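Local coordinates for putative uncharacterized protein (Cricetid herpesvirus 2, PDB 4ZKQ) that binds host chemokines, probably acting as a viral decoy receptor that keeps them from their cellular receptors, at residues 26-31 / 329-334; 49-54 / 165-170; 298-301 / 307-310. All coordinates share one frame; numbering follows the deposited sequence.

Contact 2 lies deepest, its centre about 10 Å from the centre of the chain, whereas contacts 1 and 3 both lie about 19 Å out. Contact 1 is only partly buried and holds an exposed phenylalanine; the touching residues of contact 3 are all buried. Contacts 1 and 3 use neighbouring strands of one sheet, 324-330 and 308-315, paired by a probable hydrogen bond from Ile-330 N to Val-308 O. Contacts 1 and 2 meet through the Arg-29 to Asp-53 salt bridge. Chemistry changes with place: contact 1 is a CH-pi and methyl contact, contact 2 a hydrogen bond beside a disulfide, contact 3 purely apolar packing.

Contact 1 of 3, residues 26-31 / 329-334; sequences ILFRKD and VIPTKG
Phe-28 lays one face of its ring against Pro-331, whose CB stands 4.0 Å from the ring centroid and 29° off the ring normal, a CH-pi contact. The outer end of the ring meets the proline: both Phe-28 CE2 and CZ lie 3.7 Å from Pro-331 CB. Pro-331 CG reaches the same part of the ring, 3.7 Å from Phe-28 CZ. Val-329 approaches the other end, where its CG1 methyl is 4.1 Å from Phe-28 CD1 and comes at the ring obliquely. The same methyl sits 3.9 Å from Leu-27 O, tucked against the backbone that carries the ring. The Phe-28 CB sets off alongside the 329-334 segment; with CG opposite the backbone nitrogen (chi1 -164°) the ring then swings in to meet Val-329 and Pro-331. Phe-28 is an exposed residue while both partners are buried, so the contact lies at the surface. Leu-27 is held to Asp-53 by its backbone just beyond edge strand 23-26 of the seven-stranded sheet, Phe-28 also touches Pro-307 and Arg-341, and Val-329 lies next to the end of strand 324-330, which runs between strands 308-315 and 341-342 of another sheet.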
# COMPACT_ATOMS: atom_id res chain seq x y z
N ILE A 26 11.58 6.75 -0.64
CA ILE A 26 11.49 6.61 0.81
C ILE A 26 11.72 7.99 1.42
O ILE A 26 12.67 8.69 1.05
CB ILE A 26 12.52 5.62 1.38
CG1 ILE A 26 12.52 4.33 0.57
CG2 ILE A 26 12.25 5.35 2.87
CD1 ILE A 26 11.16 3.66 0.49
N LEU A 27 10.86 8.39 2.34
CA LEU A 27 10.93 9.74 2.90
C LEU A 27 11.54 9.67 4.29
O LEU A 27 11.69 8.60 4.87
CB LEU A 27 9.54 10.37 2.93
CG LEU A 27 8.85 10.45 1.56
CD1 LEU A 27 7.37 10.81 1.68
CD2 LEU A 27 9.55 11.44 0.64
N PHE A 28 11.90 10.83 4.82
CA PHE A 28 12.48 10.92 6.15
C PHE A 28 11.77 12.01 6.93
O PHE A 28 12.24 13.14 7.02
CB PHE A 28 13.99 11.22 6.04
CG PHE A 28 14.77 10.96 7.31
CD1 PHE A 28 14.26 10.19 8.34
CD2 PHE A 28 16.04 11.51 7.46
CE1 PHE A 28 14.99 9.97 9.49
CE2 PHE A 28 16.77 11.29 8.61
CZ PHE A 28 16.25 10.52 9.62
N ARG A 29 10.60 11.70 7.50
CA ARG A 29 9.84 12.74 8.16
C ARG A 29 10.43 13.03 9.53
O ARG A 29 11.05 12.17 10.17
CB ARG A 29 8.36 12.37 8.27
CG ARG A 29 8.04 11.15 9.08
CD ARG A 29 6.53 10.98 9.08
NE ARG A 29 6.10 9.62 9.39
CZ ARG A 29 5.11 9.30 10.22
NH1 ARG A 29 4.42 10.23 10.89
NH2 ARG A 29 4.80 8.03 10.40
N LYS A 30 10.24 14.27 9.96
CA LYS A 30 10.83 14.80 11.18
C LYS A 30 10.22 14.16 12.42
O LYS A 30 10.92 13.86 13.38
CB LYS A 30 10.62 16.32 11.20
CG LYS A 30 11.32 17.09 12.29
CD LYS A 30 11.31 18.58 11.97
CE LYS A 30 9.89 19.13 11.85
NZ LYS A 30 9.87 20.61 11.66
N ASP A 31 8.91 13.93 12.37
CA ASP A 31 8.15 13.42 13.51
C ASP A 31 7.36 12.17 13.14
O ASP A 31 6.28 12.24 12.54
CB ASP A 31 7.20 14.50 14.04
CG ASP A 31 6.41 14.05 15.26
OD1 ASP A 31 6.66 12.95 15.80
OD2 ASP A 31 5.54 14.82 15.69
N VAL A 329 12.38 3.32 9.99
CA VAL A 329 13.05 4.16 8.99
C VAL A 329 14.54 4.15 9.28
O VAL A 329 14.96 4.39 10.41
CB VAL A 329 12.54 5.61 9.00
CG1 VAL A 329 13.02 6.34 7.75
CG2 VAL A 329 11.04 5.66 9.09
N ILE A 330 15.34 3.88 8.25
CA ILE A 330 16.78 3.77 8.40
C ILE A 330 17.47 4.75 7.47
O ILE A 330 17.67 4.45 6.29
CB ILE A 330 17.29 2.34 8.11
CG1 ILE A 330 16.41 1.30 8.80
CG2 ILE A 330 18.74 2.22 8.54
CD1 ILE A 330 16.78 -0.13 8.48
N PRO A 331 17.81 5.94 7.98
CA PRO A 331 18.51 6.89 7.12
C PRO A 331 19.90 6.38 6.77
O PRO A 331 20.45 5.57 7.53
CB PRO A 331 18.58 8.16 7.97
CG PRO A 331 18.56 7.66 9.37
CD PRO A 331 17.69 6.43 9.36
N THR A 332 20.45 6.81 5.64
CA THR A 332 21.77 6.38 5.20
C THR A 332 22.76 7.56 5.18
O THR A 332 23.88 7.42 4.71
CB THR A 332 21.72 5.72 3.80
OG1 THR A 332 21.24 6.66 2.84
CG2 THR A 332 20.80 4.48 3.82
N LYS A 333 22.32 8.70 5.68
CA LYS A 333 23.21 9.84 5.90
C LYS A 333 22.68 10.65 7.08
O LYS A 333 21.54 10.45 7.50
CB LYS A 333 23.33 10.70 4.64
CG LYS A 333 22.10 11.54 4.32
CD LYS A 333 22.33 12.41 3.09
CE LYS A 333 21.21 13.42 2.87
NZ LYS A 333 20.05 12.87 2.12
N GLY A 334 23.50 11.54 7.62
CA GLY A 334 23.08 12.41 8.70
C GLY A 334 23.27 11.79 10.08
O GLY A 334 23.99 10.80 10.22

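Contact 2 of 3, residues 49-54 / 165-170; sequences TQTCDK and LIHFKE
Cys-52 and His-167 are the nearest backbone points, their CA atoms 7.2 Å apart, where the end of helix 44-51 passes over strand 161-169. Thr-51 is the last helical residue and Cys-52 the first to leave helical angles, turning the chain toward strand 54-59. His-167 directs its CB at this helix end. With CG opposite the backbone nitrogen (chi1 -179°), the imidazole is carried out from the strand to the carbonyl of Thr-51.

There His-167 NE2 donates a hydrogen bond to Thr-51 O, 3.0 Å long and fairly straight at 158°. The oxygen lies close to the plane of the imidazole, at its edge, but the donor stands well above the carbonyl plane, 66° out of it, and so does not meet a lone pair. The Thr-51 side chain comes in well out of the ring plane, to one side of it, OG1 3.2 Å from His-167 CD2 and CB 3.6 Å from His-167 NE2. The Thr-51 hydroxyl has its own hydrogen bond to Ile-47 O, one turn back in the helix. Cys-52 SG meets the ring obliquely, 3.7 Å from His-167 CD2, and forms the disulfide with Cys-177 of strand 175-181, the neighbour of 161-169 in the sheet. Ile-36 packs on both Thr-51 and His-167.

A buried carbonyl at the C-terminal end of a helix is thus given a donor from the strand it packs on. The bond requires a proton on NE2, and the partial negative charge expected at such a helix end may favour it somewhat. Beside it the disulfide ties the residue after the helix covalently to the same sheet, so that a polar and a covalent link together probably hold the helix end on the strands.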
# COMPACT_ATOMS: atom_id res chain seq x y z
N THR A 49 4.77 15.65 3.78
CA THR A 49 5.93 16.01 4.59
C THR A 49 5.80 15.53 6.03
O THR A 49 6.76 15.04 6.62
CB THR A 49 6.13 17.54 4.61
OG1 THR A 49 6.60 17.96 3.33
CG2 THR A 49 7.14 17.97 5.69
N GLN A 50 4.61 15.68 6.60
CA GLN A 50 4.45 15.39 8.02
C GLN A 50 4.15 13.93 8.35
O GLN A 50 4.53 13.48 9.43
CB GLN A 50 3.35 16.27 8.59
CG GLN A 50 3.70 17.76 8.61
CD GLN A 50 2.59 18.62 9.18
OE1 GLN A 50 1.71 18.13 9.88
NE2 GLN A 50 2.63 19.91 8.87
N THR A 51 3.49 13.19 7.46
CA THR A 51 2.93 11.88 7.85
C THR A 51 3.28 10.69 6.95
O THR A 51 2.94 9.55 7.29
CB THR A 51 1.38 11.96 7.93
OG1 THR A 51 0.83 12.16 6.62
CG2 THR A 51 0.96 13.12 8.85
N CYS A 52 3.97 10.92 5.84
CA CYS A 52 4.36 9.84 4.94
C CYS A 52 5.79 9.36 5.18
O CYS A 52 6.69 10.17 5.35
CB CYS A 52 4.21 10.29 3.48
SG CYS A 52 2.49 10.54 2.95
N ASP A 53 5.99 8.04 5.15
CA ASP A 53 7.32 7.45 5.29
C ASP A 53 7.81 6.96 3.94
O ASP A 53 9.01 6.73 3.74
CB ASP A 53 7.28 6.31 6.31
CG ASP A 53 6.87 6.79 7.69
OD1 ASP A 53 7.64 7.57 8.28
OD2 ASP A 53 5.77 6.41 8.17
N LYS A 54 6.89 6.84 2.99
CA LYS A 54 7.20 6.38 1.66
C LYS A 54 6.13 6.91 0.72
O LYS A 54 4.98 7.08 1.13
CB LYS A 54 7.25 4.85 1.65
CG LYS A 54 6.99 4.19 0.32
CD LYS A 54 7.15 2.67 0.43
CE LYS A 54 6.44 1.97 -0.71
NZ LYS A 54 6.81 0.54 -0.79
N LEU A 165 -4.07 12.16 -3.47
CA LEU A 165 -3.21 11.53 -2.48
C LEU A 165 -3.97 10.46 -1.74
O LEU A 165 -5.10 10.68 -1.31
CB LEU A 165 -2.70 12.58 -1.48
CG LEU A 165 -2.00 12.06 -0.23
CD1 LEU A 165 -0.65 11.43 -0.58
CD2 LEU A 165 -1.84 13.16 0.80
N ILE A 166 -3.35 9.29 -1.59
CA ILE A 166 -3.82 8.30 -0.64
C ILE A 166 -2.73 8.10 0.40
O ILE A 166 -1.59 7.78 0.09
CB ILE A 166 -4.18 6.97 -1.31
CG1 ILE A 166 -5.39 7.18 -2.23
CG2 ILE A 166 -4.50 5.91 -0.25
CD1 ILE A 166 -5.70 6.02 -3.11
N HIS A 167 -3.11 8.33 1.65
CA HIS A 167 -2.27 8.03 2.79
C HIS A 167 -2.81 6.77 3.41
O HIS A 167 -3.96 6.75 3.84
CB HIS A 167 -2.27 9.18 3.80
CG HIS A 167 -1.41 8.94 4.99
ND1 HIS A 167 -1.77 8.07 6.01
CD2 HIS A 167 -0.18 9.41 5.32
CE1 HIS A 167 -0.80 8.04 6.91
NE2 HIS A 167 0.17 8.84 6.51
N PHE A 168 -2.02 5.70 3.41
CA PHE A 168 -2.41 4.45 4.05
C PHE A 168 -1.57 4.23 5.31
O PHE A 168 -0.36 4.02 5.24
CB PHE A 168 -2.23 3.27 3.08
CG PHE A 168 -2.79 1.97 3.59
CD1 PHE A 168 -4.14 1.70 3.53
CD2 PHE A 168 -1.95 1.00 4.11
CE1 PHE A 168 -4.66 0.49 3.99
CE2 PHE A 168 -2.45 -0.21 4.57
CZ PHE A 168 -3.81 -0.46 4.52
N LYS A 169 -2.22 4.32 6.46
CA LYS A 169 -1.54 4.06 7.73
C LYS A 169 -1.61 2.57 8.02
O LYS A 169 -2.67 2.04 8.34
CB LYS A 169 -2.15 4.86 8.88
CG LYS A 169 -1.28 4.78 10.13
CD LYS A 169 -1.74 5.71 11.23
CE LYS A 169 -0.62 5.90 12.25
NZ LYS A 169 -1.01 6.81 13.35
N GLU A 170 -0.47 1.90 7.86
CA GLU A 170 -0.39 0.47 8.09
C GLU A 170 -0.54 0.13 9.55
O GLU A 170 -0.44 0.99 10.44
CB GLU A 170 0.96 -0.07 7.58
CG GLU A 170 1.13 0.06 6.08
CD GLU A 170 2.37 -0.65 5.57
OE1 GLU A 170 3.28 -0.92 6.37
OE2 GLU A 170 2.44 -0.92 4.35

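Contact 3 of 3, residues 298-301 / 307-310; sequences DLFQ and PVLA
Leu-299 and Phe-300, the two central residues of a type I beta turn, both pack against Val-308. The turn spans 298-301 in the loop that leaves strand 290-296 of a four-stranded antiparallel sheet and leads into strand 308-315 of a larger one, so the contact packs a crossing between two sheets onto the start of the strand it feeds.

Asp-298 opens the turn: its carbonyl oxygen accepts the closing bond from Gln-301 N, 3.0 Å long. Leu-299 follows with its CB aimed at the strand. Its side chain and that of Val-308 reach toward each other tip to tip, Leu-299 CD2 lying 3.8 Å from Val-308 CG1 and 4.1 Å from Val-308 CG2. Tyr-388 and Met-383, on two further strands of the larger sheet, also touch this leucine.

The Phe-300 CB runs beside the strand, and the ring bends in to reach it. CG stands opposite the carbonyl carbon, beside the backbone nitrogen (chi1 -69°), and the ring crosses the valine at about a right angle. CE1 does most of the touching, 3.8 Å from Val-308 CB. The ring also stacks with Tyr-354 of the four-stranded sheet and packs on Ile-330 and Met-383 of the larger one, placing it between the two sheets. Gln-301 ends the turn by supplying the N-H.

Val-308 gives both methyls to the turn, its own backbone being paired with Ile-330 in the sheet. Carried opposite the backbone nitrogen, CG1 meets Leu-299 and comes 4.1 Å from Phe-300 CE1, while the other methyl, Val-308 CG2, rests 3.9 Å from both CD1 and CE1 of Phe-300.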
# COMPACT_ATOMS: atom_id res chain seq x y z
N ASP A 298 23.30 -5.72 0.07
CA ASP A 298 23.91 -4.52 -0.49
C ASP A 298 22.88 -3.40 -0.60
O ASP A 298 23.12 -2.40 -1.26
CB ASP A 298 24.51 -4.81 -1.87
CG ASP A 298 23.47 -5.23 -2.88
OD1 ASP A 298 22.40 -5.73 -2.47
OD2 ASP A 298 23.72 -5.07 -4.09
N LEU A 299 21.74 -3.58 0.06
CA LEU A 299 20.63 -2.65 -0.08
C LEU A 299 21.01 -1.23 0.30
O LEU A 299 20.62 -0.28 -0.37
CB LEU A 299 19.44 -3.12 0.77
CG LEU A 299 18.22 -2.20 0.74
CD1 LEU A 299 17.59 -2.20 -0.64
CD2 LEU A 299 17.22 -2.61 1.81
N PHE A 300 21.78 -1.08 1.37
CA PHE A 300 22.08 0.26 1.88
C PHE A 300 23.06 1.01 0.98
O PHE A 300 23.27 2.21 1.16
CB PHE A 300 22.61 0.17 3.31
CG PHE A 300 21.57 -0.26 4.30
CD1 PHE A 300 20.75 0.68 4.90
CD2 PHE A 300 21.39 -1.59 4.60
CE1 PHE A 300 19.78 0.28 5.80
CE2 PHE A 300 20.43 -1.99 5.50
CZ PHE A 300 19.62 -1.05 6.10
N GLN A 301 23.64 0.31 -0.00
CA GLN A 301 24.53 0.93 -0.98
C GLN A 301 23.76 1.44 -2.20
O GLN A 301 24.32 2.15 -3.04
CB GLN A 301 25.61 -0.06 -1.42
CG GLN A 301 26.34 -0.73 -0.27
CD GLN A 301 26.87 0.27 0.75
OE1 GLN A 301 26.75 0.06 1.95
NE2 GLN A 301 27.46 1.35 0.26
N PRO A 307 16.71 7.28 2.74
CA PRO A 307 16.51 6.21 3.73
C PRO A 307 16.08 4.88 3.13
O PRO A 307 15.68 4.77 1.97
CB PRO A 307 15.40 6.77 4.63
CG PRO A 307 15.34 8.22 4.33
CD PRO A 307 15.73 8.36 2.91
N VAL A 308 16.18 3.87 3.98
CA VAL A 308 15.61 2.56 3.74
C VAL A 308 14.45 2.39 4.71
O VAL A 308 14.55 2.74 5.88
CB VAL A 308 16.67 1.44 3.94
CG1 VAL A 308 16.01 0.07 4.22
CG2 VAL A 308 17.59 1.37 2.73
N LEU A 309 13.33 1.87 4.19
CA LEU A 309 12.17 1.57 5.01
C LEU A 309 12.13 0.08 5.26
O LEU A 309 12.25 -0.71 4.32
CB LEU A 309 10.88 2.02 4.32
CG LEU A 309 9.58 1.77 5.09
CD1 LEU A 309 9.50 2.65 6.33
CD2 LEU A 309 8.38 1.99 4.20
N ALA A 310 12.00 -0.30 6.52
CA ALA A 310 11.90 -1.70 6.89
C ALA A 310 10.53 -1.97 7.48
O ALA A 310 10.12 -1.30 8.42
CB ALA A 310 13.01 -2.09 7.88